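Local atomic coordinates of laccase (Botrytis aclada, PDB entry 3SQR), a protein that oxidises phenolic compounds such as hydroquinones with its copper centres, reduces dioxygen to water, and probably serves in lignin degradation and detoxification of its products. Residues L267-G271 with I272-F276; N318-A321 with D322-I326; W415-T419 with T420-F424. All coordinates share one frame; numbering follows the deposited sequence. Where two conformers were deposited one is given.

Contact 1 of 3, residues L267-G271 with I272-F276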
loop_
_atom_site.group_PDB
_atom_site.type_symbol
_atom_site.label_atom_id
_atom_site.label_comp_id
_atom_site.label_asym_id
_atom_site.label_seq_id
_atom_site.Cartn_x
_atom_site.Cartn_y
_atom_site.Cartn_z
ATOM N N LEU A 267 9.450 -3.551 5.709
ATOM C CA LEU A 267 9.037 -4.424 4.664
ATOM C C LEU A 267 7.755 -3.913 4.063
ATOM O O LEU A 267 6.804 -3.630 4.781
ATOM C CB LEU A 267 8.837 -5.823 5.183
ATOM C CG LEU A 267 10.088 -6.377 5.919
ATOM C CD1 LEU A 267 9.749 -7.681 6.667
ATOM C CD2 LEU A 267 11.240 -6.548 4.934
ATOM N N ILE A 268 7.745 -3.833 2.742
ATOM C CA ILE A 268 6.552 -3.409 1.971
ATOM C C ILE A 268 6.322 -4.287 0.801
ATOM O O ILE A 268 7.205 -4.450 -0.038
ATOM C CB ILE A 268 6.610 -1.958 1.499
ATOM C CG1 ILE A 268 7.225 -1.049 2.569
ATOM C CG2 ILE A 268 5.134 -1.469 1.000
ATOM C CD1 ILE A 268 7.140 0.403 2.242
ATOM N N ASN A 269 5.104 -4.808 0.689
ATOM C CA ASN A 269 4.709 -5.540 -0.508
ATOM C C ASN A 269 4.012 -4.534 -1.460
ATOM O O ASN A 269 2.981 -4.026 -1.149
ATOM C CB ASN A 269 3.809 -6.735 -0.151
ATOM C CG ASN A 269 3.216 -7.462 -1.341
ATOM O OD1 ASN A 269 3.338 -7.084 -2.538
ATOM N ND2 ASN A 269 2.464 -8.556 -0.988
ATOM N N VAL A 270 4.620 -4.322 -2.592
ATOM C CA VAL A 270 4.167 -3.318 -3.574
ATOM C C VAL A 270 3.950 -3.917 -4.946
ATOM O O VAL A 270 3.927 -3.194 -5.958
ATOM C CB VAL A 270 5.162 -2.126 -3.657
ATOM C CG1 VAL A 270 5.268 -1.460 -2.283
ATOM C CG2 VAL A 270 6.540 -2.562 -4.244
ATOM N N GLY A 271 3.643 -5.208 -5.001
ATOM C CA GLY A 271 3.467 -5.888 -6.229
ATOM C C GLY A 271 2.092 -5.593 -6.811
ATOM O O GLY A 271 1.224 -5.014 -6.121
ATOM N N ILE A 272 1.947 -5.902 -8.092
ATOM C CA ILE A 272 0.677 -5.787 -8.837
ATOM C C ILE A 272 -0.260 -6.865 -8.328
ATOM O O ILE A 272 -1.435 -6.648 -8.101
ATOM C CB ILE A 272 0.989 -6.028 -10.355
ATOM C CG1 ILE A 272 1.759 -4.856 -10.910
ATOM C CG2 ILE A 272 -0.265 -6.298 -11.198
ATOM C CD1 ILE A 272 2.449 -5.211 -12.240
ATOM N N ASP A 273 0.292 -8.050 -8.166
ATOM C CA ASP A 273 -0.500 -9.204 -7.690
ATOM C C ASP A 273 0.409 -10.238 -7.137
ATOM O O ASP A 273 0.676 -11.254 -7.773
ATOM C CB ASP A 273 -1.319 -9.777 -8.824
ATOM C CG ASP A 273 -2.424 -10.738 -8.337
ATOM O OD1 ASP A 273 -2.409 -11.131 -7.168
ATOM O OD2 ASP A 273 -3.317 -11.063 -9.137
ATOM N N SER A 274 0.890 -9.980 -5.920
ATOM C CA SER A 274 1.935 -10.760 -5.284
ATOM C C SER A 274 1.604 -10.914 -3.851
ATOM O O SER A 274 1.197 -9.937 -3.222
ATOM C CB SER A 274 3.314 -10.061 -5.406
ATOM O OG SER A 274 3.170 -8.694 -5.035
ATOM N N HIS A 275 1.949 -12.060 -3.293
ATOM C CA HIS A 275 1.852 -12.296 -1.858
ATOM C C HIS A 275 3.186 -12.824 -1.424
ATOM O O HIS A 275 3.780 -13.681 -2.113
ATOM C CB HIS A 275 0.775 -13.321 -1.489
ATOM C CG HIS A 275 0.417 -13.311 -0.046
ATOM N ND1 HIS A 275 1.159 -13.966 0.912
ATOM C CD2 HIS A 275 -0.582 -12.673 0.617
ATOM C CE1 HIS A 275 0.623 -13.736 2.106
ATOM N NE2 HIS A 275 -0.454 -12.996 1.949
ATOM N N PHE A 276 3.623 -12.345 -0.289
ATOM C CA PHE A 276 4.931 -12.714 0.240
ATOM C C PHE A 276 4.808 -13.275 1.627
ATOM O O PHE A 276 3.897 -12.986 2.368
ATOM C CB PHE A 276 5.975 -11.561 0.175
ATOM C CG PHE A 276 6.281 -11.108 -1.224
ATOM C CD1 PHE A 276 7.149 -11.816 -2.037
ATOM C CD2 PHE A 276 5.655 -9.988 -1.738
ATOM C CE1 PHE A 276 7.420 -11.427 -3.308
ATOM C CE2 PHE A 276 5.913 -9.581 -3.013
ATOM C CZ PHE A 276 6.796 -10.331 -3.823
#

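Contact 2 of 3, residues N318-A321 with D322-I326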
loop_
_atom_site.group_PDB
_atom_site.type_symbol
_atom_site.label_atom_id
_atom_site.label_comp_id
_atom_site.label_asym_id
_atom_site.label_seq_id
_atom_site.Cartn_x
_atom_site.Cartn_y
_atom_site.Cartn_z
ATOM N N ASN A 318 22.637 -12.166 15.043
ATOM C CA ASN A 318 23.207 -13.075 16.057
ATOM C C ASN A 318 23.478 -14.482 15.495
ATOM O O ASN A 318 23.524 -15.453 16.263
ATOM C CB ASN A 318 22.260 -13.192 17.275
ATOM C CG ASN A 318 20.856 -13.687 16.927
ATOM O OD1 ASN A 318 20.501 -13.951 15.763
ATOM N ND2 ASN A 318 20.031 -13.815 17.962
ATOM N N ALA A 319 23.558 -14.617 14.181
ATOM C CA ALA A 319 23.875 -15.909 13.567
ATOM C C ALA A 319 25.377 -16.045 13.335
ATOM O O ALA A 319 26.173 -15.072 13.398
ATOM C CB ALA A 319 23.090 -16.138 12.232
ATOM N N ALA A 320 25.766 -17.306 13.073
ATOM C CA ALA A 320 27.099 -17.582 12.581
ATOM C C ALA A 320 27.268 -16.684 11.374
ATOM O O ALA A 320 26.310 -16.584 10.554
ATOM C CB ALA A 320 27.199 -19.055 12.160
ATOM N N ALA A 321 28.412 -16.004 11.290
ATOM C CA ALA A 321 28.717 -15.151 10.164
ATOM C C ALA A 321 28.786 -15.966 8.877
ATOM O O ALA A 321 29.612 -16.864 8.710
ATOM C CB ALA A 321 29.999 -14.352 10.361
ATOM N N ASP A 322 27.899 -15.652 7.957
ATOM C CA ASP A 322 27.767 -16.403 6.747
ATOM C C ASP A 322 26.782 -15.594 5.875
ATOM O O ASP A 322 26.217 -14.578 6.342
ATOM C CB ASP A 322 27.159 -17.780 7.014
ATOM C CG ASP A 322 27.600 -18.849 5.976
ATOM O OD1 ASP A 322 28.101 -18.512 4.873
ATOM O OD2 ASP A 322 27.405 -20.035 6.283
ATOM N N ASN A 323 26.619 -16.085 4.653
ATOM C CA ASN A 323 25.585 -15.650 3.723
ATOM C C ASN A 323 24.317 -16.427 3.989
ATOM O O ASN A 323 24.319 -17.648 4.201
ATOM C CB ASN A 323 26.082 -15.900 2.308
ATOM C CG ASN A 323 27.401 -15.282 2.076
ATOM O OD1 ASN A 323 27.609 -14.138 2.449
ATOM N ND2 ASN A 323 28.357 -16.058 1.547
ATOM N N TYR A 324 23.178 -15.742 3.981
ATOM C CA TYR A 324 21.919 -16.392 4.245
ATOM C C TYR A 324 20.952 -15.927 3.171
ATOM O O TYR A 324 21.035 -14.746 2.695
ATOM C CB TYR A 324 21.375 -16.008 5.628
ATOM C CG TYR A 324 22.211 -16.512 6.747
ATOM C CD1 TYR A 324 23.261 -15.798 7.199
ATOM C CD2 TYR A 324 21.946 -17.761 7.324
ATOM C CE1 TYR A 324 24.069 -16.309 8.259
ATOM C CE2 TYR A 324 22.746 -18.283 8.370
ATOM C CZ TYR A 324 23.785 -17.536 8.825
ATOM O OH TYR A 324 24.583 -18.003 9.847
ATOM N N TRP A 325 20.101 -16.851 2.752
ATOM C CA TRP A 325 19.059 -16.472 1.818
ATOM C C TRP A 325 18.028 -15.582 2.501
ATOM O O TRP A 325 17.572 -15.854 3.636
ATOM C CB TRP A 325 18.328 -17.671 1.277
ATOM C CG TRP A 325 19.067 -18.351 0.238
ATOM C CD1 TRP A 325 19.568 -19.606 0.302
ATOM C CD2 TRP A 325 19.426 -17.811 -1.047
ATOM N NE1 TRP A 325 20.203 -19.911 -0.891
ATOM C CE2 TRP A 325 20.157 -18.816 -1.726
ATOM C CE3 TRP A 325 19.197 -16.580 -1.685
ATOM C CZ2 TRP A 325 20.694 -18.621 -3.033
ATOM C CZ3 TRP A 325 19.715 -16.370 -2.965
ATOM C CH2 TRP A 325 20.460 -17.403 -3.636
ATOM N N ILE A 326 17.620 -14.551 1.765
ATOM C CA ILE A 326 16.451 -13.714 2.160
ATOM C C ILE A 326 15.357 -14.179 1.246
ATOM O O ILE A 326 15.497 -14.163 0.025
ATOM C CB ILE A 326 16.678 -12.185 2.081
ATOM C CG1 ILE A 326 17.883 -11.710 2.960
ATOM C CG2 ILE A 326 15.336 -11.419 2.445
ATOM C CD1 ILE A 326 18.343 -10.263 2.617
#

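Contact 3 of 3, residues W415-T419 with T420-F424. With NAG (2-acetamido-2-deoxy-beta-D-glucopyranose), chain J.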
loop_
_atom_site.group_PDB
_atom_site.type_symbol
_atom_site.label_atom_id
_atom_site.label_comp_id
_atom_site.label_asym_id
_atom_site.label_seq_id
_atom_site.Cartn_x
_atom_site.Cartn_y
_atom_site.Cartn_z
ATOM N N TRP A 415 -12.900 10.700 -14.113
ATOM C CA TRP A 415 -11.742 11.478 -13.688
ATOM C C TRP A 415 -11.975 12.974 -13.753
ATOM O O TRP A 415 -11.390 13.736 -12.981
ATOM C CB TRP A 415 -10.578 11.094 -14.560
ATOM C CG TRP A 415 -9.895 9.805 -14.204
ATOM C CD1 TRP A 415 -9.777 9.214 -12.954
ATOM C CD2 TRP A 415 -9.207 8.953 -15.099
ATOM N NE1 TRP A 415 -9.079 8.069 -13.044
ATOM C CE2 TRP A 415 -8.689 7.874 -14.342
ATOM C CE3 TRP A 415 -8.937 9.001 -16.472
ATOM C CZ2 TRP A 415 -7.942 6.845 -14.929
ATOM C CZ3 TRP A 415 -8.225 7.955 -17.035
ATOM C CH2 TRP A 415 -7.708 6.920 -16.269
ATOM N N SER A 416 -12.876 13.432 -14.663
ATOM C CA SER A 416 -13.234 14.826 -14.694
ATOM C C SER A 416 -14.314 15.229 -13.680
ATOM O O SER A 416 -14.606 16.409 -13.532
ATOM C CB SER A 416 -13.716 15.202 -16.126
ATOM O OG SER A 416 -15.028 14.684 -16.317
ATOM N N SER A 417 -14.920 14.266 -12.984
ATOM C CA SER A 417 -15.923 14.590 -11.994
ATOM C C SER A 417 -15.662 13.705 -10.810
ATOM O O SER A 417 -16.428 12.821 -10.428
ATOM C CB SER A 417 -17.359 14.419 -12.582
ATOM O OG SER A 417 -18.289 14.932 -11.679
ATOM N N PRO A 418 -14.534 13.988 -10.175
ATOM C CA PRO A 418 -14.260 13.244 -8.963
ATOM C C PRO A 418 -15.289 13.514 -7.905
ATOM O O PRO A 418 -15.942 14.550 -7.896
ATOM C CB PRO A 418 -12.889 13.759 -8.554
ATOM C CG PRO A 418 -12.764 15.060 -9.122
ATOM C CD PRO A 418 -13.502 14.995 -10.449
ATOM N N THR A 419 -15.442 12.584 -6.978
ATOM C CA THR A 419 -16.399 12.695 -5.896
ATOM C C THR A 419 -16.296 13.999 -5.167
ATOM O O THR A 419 -17.313 14.553 -4.757
ATOM C CB THR A 419 -16.163 11.557 -4.848
ATOM O OG1 THR A 419 -16.034 10.336 -5.579
ATOM C CG2 THR A 419 -17.335 11.455 -3.895
ATOM N N THR A 420 -15.066 14.502 -4.924
ATOM C CA THR A 420 -14.911 15.754 -4.224
ATOM C C THR A 420 -15.458 16.925 -5.027
ATOM O O THR A 420 -15.972 17.856 -4.441
ATOM C CB THR A 420 -13.428 16.013 -3.807
ATOM O OG1 THR A 420 -13.074 14.857 -3.021
ATOM C CG2 THR A 420 -13.395 17.174 -2.838
ATOM N N LEU A 421 -15.342 16.856 -6.330
ATOM C CA LEU A 421 -15.926 17.940 -7.174
ATOM C C LEU A 421 -17.426 17.897 -7.018
ATOM O O LEU A 421 -18.076 18.929 -6.797
ATOM C CB LEU A 421 -15.461 17.821 -8.582
ATOM C CG LEU A 421 -16.080 18.863 -9.538
ATOM C CD1 LEU A 421 -15.797 20.289 -9.020
ATOM C CD2 LEU A 421 -15.506 18.610 -10.918
ATOM N N LYS A 422 -17.962 16.707 -7.034
ATOM C CA LYS A 422 -19.400 16.540 -6.780
ATOM C C LYS A 422 -19.807 17.090 -5.416
ATOM O O LYS A 422 -20.832 17.793 -5.237
ATOM C CB LYS A 422 -19.787 15.074 -6.986
ATOM C CG LYS A 422 -19.506 14.548 -8.361
ATOM C CD LYS A 422 -20.034 13.143 -8.523
ATOM C CE LYS A 422 -19.644 12.486 -9.778
ATOM N NZ LYS A 422 -20.380 13.111 -10.985
ATOM N N ILE A 423 -19.024 16.780 -4.381
ATOM C CA ILE A 423 -19.257 17.330 -3.098
ATOM C C ILE A 423 -19.137 18.854 -3.052
ATOM O O ILE A 423 -19.978 19.485 -2.469
ATOM C CB ILE A 423 -18.235 16.688 -2.055
ATOM C CG1 ILE A 423 -18.697 15.275 -1.835
ATOM C CG2 ILE A 423 -18.172 17.527 -0.825
ATOM C CD1 ILE A 423 -17.591 14.404 -1.148
ATOM N N PHE A 424 -18.098 19.433 -3.643
ATOM C CA PHE A 424 -17.971 20.892 -3.755
ATOM C C PHE A 424 -19.195 21.535 -4.458
ATOM O O PHE A 424 -19.561 22.667 -4.143
ATOM C CB PHE A 424 -16.707 21.278 -4.524
ATOM C CG PHE A 424 -15.393 20.913 -3.792
ATOM C CD1 PHE A 424 -15.380 20.515 -2.447
ATOM C CD2 PHE A 424 -14.177 21.030 -4.465
ATOM C CE1 PHE A 424 -14.169 20.199 -1.812
ATOM C CE2 PHE A 424 -12.984 20.716 -3.855
ATOM C CZ PHE A 424 -12.962 20.318 -2.523
HETATM C C1 NAG J . -22.687 24.821 -1.854
HETATM C C2 NAG J . -22.483 26.020 -2.774
HETATM C C3 NAG J . -21.909 27.209 -1.989
HETATM C C4 NAG J . -22.587 27.424 -0.622
HETATM C C5 NAG J . -22.627 26.106 0.145
HETATM C C6 NAG J . -23.270 26.244 1.528
HETATM C C7 NAG J . -21.937 25.680 -5.174
HETATM C C8 NAG J . -20.943 25.094 -6.142
HETATM N N2 NAG J . -21.634 25.545 -3.879
HETATM O O3 NAG J . -22.069 28.366 -2.767
HETATM O O4 NAG J . -21.864 28.346 0.172
HETATM O O5 NAG J . -23.359 25.181 -0.650
HETATM O O6 NAG J . -24.607 26.665 1.363
HETATM O O7 NAG J . -22.949 26.253 -5.587
#

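Contact 1 of 3, residues L267-G271 with I272-F276
The Asn269 amide meets the Phe276 ring at the rim: CG of Asn269 lies in the ring plane, 3.5 Å from Phe276 CD2, and the two planes stand 74° apart. The amide does not stack on the ring; its polar atoms are engaged in hydrogen bonds. In its own plane, ND2 of Asn269 gives an almost straight bond to Ser274 O at 2.9 Å (172° at the hydrogen), although it approaches that carbonyl from above the C=O plane. The amide oxygen takes two donors. One is Gly271 N, 3.1 Å from Asn269 OD1 and nearly in line with its C=O bond, which makes an Asx turn; the other is Ser274 OG, 3.0 Å from the same OD1 and coming in at a slant. CG of Asn269 is swung opposite its own N (chi1 173°), which carries the amide across to the returning chain at Ser274. Here the chain leaves strand 262-269, in one sheet of a cupredoxin-type sandwich, and crosses to strand 276-280 in the other. The amide thus bridges the mouth of the crossing loop, and its ND2 has a second partner in Ile305 O, leaving it little freedom to rotate. Gly271 carries no side chain where the serine hydroxyl packs, 3.1 Å from CA of Gly271 to OG of Ser274. At the tip of the loop, both carboxylate oxygens of Asp204 receive backbone N-H groups, those of Ile272 and Asp273. The Asp273 side chain comes within about 5 Å of that of His531, a ligand of the type 1 copper.

Contact 2 of 3, residues N318-A321 with D322-I326
With CG of Tyr324 on the N side of its residue, opposite the carbonyl carbon (chi1 -66°), and the ring turned almost square to the side-chain stem (chi2 87°), the phenol swings back over the chain that precedes it and brings OH to the backbone carbonyl of Ala320. That oxygen sits at the edge of the ring, in its plane. CB of Ala319 approaches obliquely, 3.7 Å from Tyr324 CZ, while CB of Ala320 lies 3.6 Å from Tyr324 OH; two methyl groups thus pack around the phenol end. A tyrosine at the start of a strand, bonded through its hydroxyl to the backbone four residues earlier, fits a tyrosine corner, a motif found in Greek-key sandwiches. In this domain it closes the arch from strand 310-316 to strand 323-327 in the facing sheet. His283, which also touches Ala319, meets the Tyr324 ring edge to face. Asp322 makes a smaller link of its own, its OD1 accepting from Asn323 N at 2.9 Å. The phenol hydroxyl is placed to donate to Ala320 O, though the modelled separation is too short for the strength or exact geometry of the bond to be trusted.

Contact 3 of 3, residues W415-T419 with T420-F424
The backbone turns from an extended Pro418 (psi 156°) into helix 419-424, and the first helical bond runs from Lys422 N to Pro418 O at 3.1 Å, with 166° at the hydrogen. Pro418 is therefore the N-cap residue of this short helix, which follows a loop in the third multicopper oxidase region of the chain. Its carbonyl also takes a weak, strongly bent bond from Leu421 N, and the next bond in the ladder is Ile423 N to Thr419 O at 2.8 Å.

Around this helix start the side chains pair off according to character. Ser417 and Lys422 flank the cap, at the two positions where a hydrophobic staple would join apolar residues, but here the link is polar: NZ of Lys422 donates to Ser417 OG at 2.9 Å. The lysine chain runs extended past the serine and bends only at its last torsion (chi4 -71°), which turns NZ onto the hydroxyl and leaves CE 3.3 Å from Ser417 O. A lysine near the N-terminal end of a helix is probably disfavoured by the helix dipole; the Lys422 side chain also touches Glu427, whose charge may help to balance it. Next to it, CG of Pro418 rests against CB of Leu421 at 3.9 Å, the two side chains lying askew, and Phe557 of helix 551-567 touches both residues. A third pair brings Thr419 CG2 to 4.0 Å from Ile423 CD1. The hydroxyl of Thr419 bonds to Gln539 OE1 and, in the conformer given, that of Thr420 bonds to Val142 O. At the far end, the acetyl methyl C8 of an N-acetylglucosamine from the protein's own glycosylation lies 3.4 Å from Phe424 O.

From the N terminus the three contacts come in series, none nesting in or crossing another. Contact 1 closes the turn between strands 262-269 and 276-280, and contact 2 the arch between strands 310-316 and 323-327; both connections pass from one sheet to the other of the same middle domain. Strands 262-269 and 310-316 are neighbours in the first sheet, 276-280 and 323-327 in the second, yet the contacts lie about 24 Å apart between centres, one buried close to the copper sites and the other near the surface. Contact 3 starts a helix in the last domain, about 53 Å between centres from contact 2 and across the middle of the molecule.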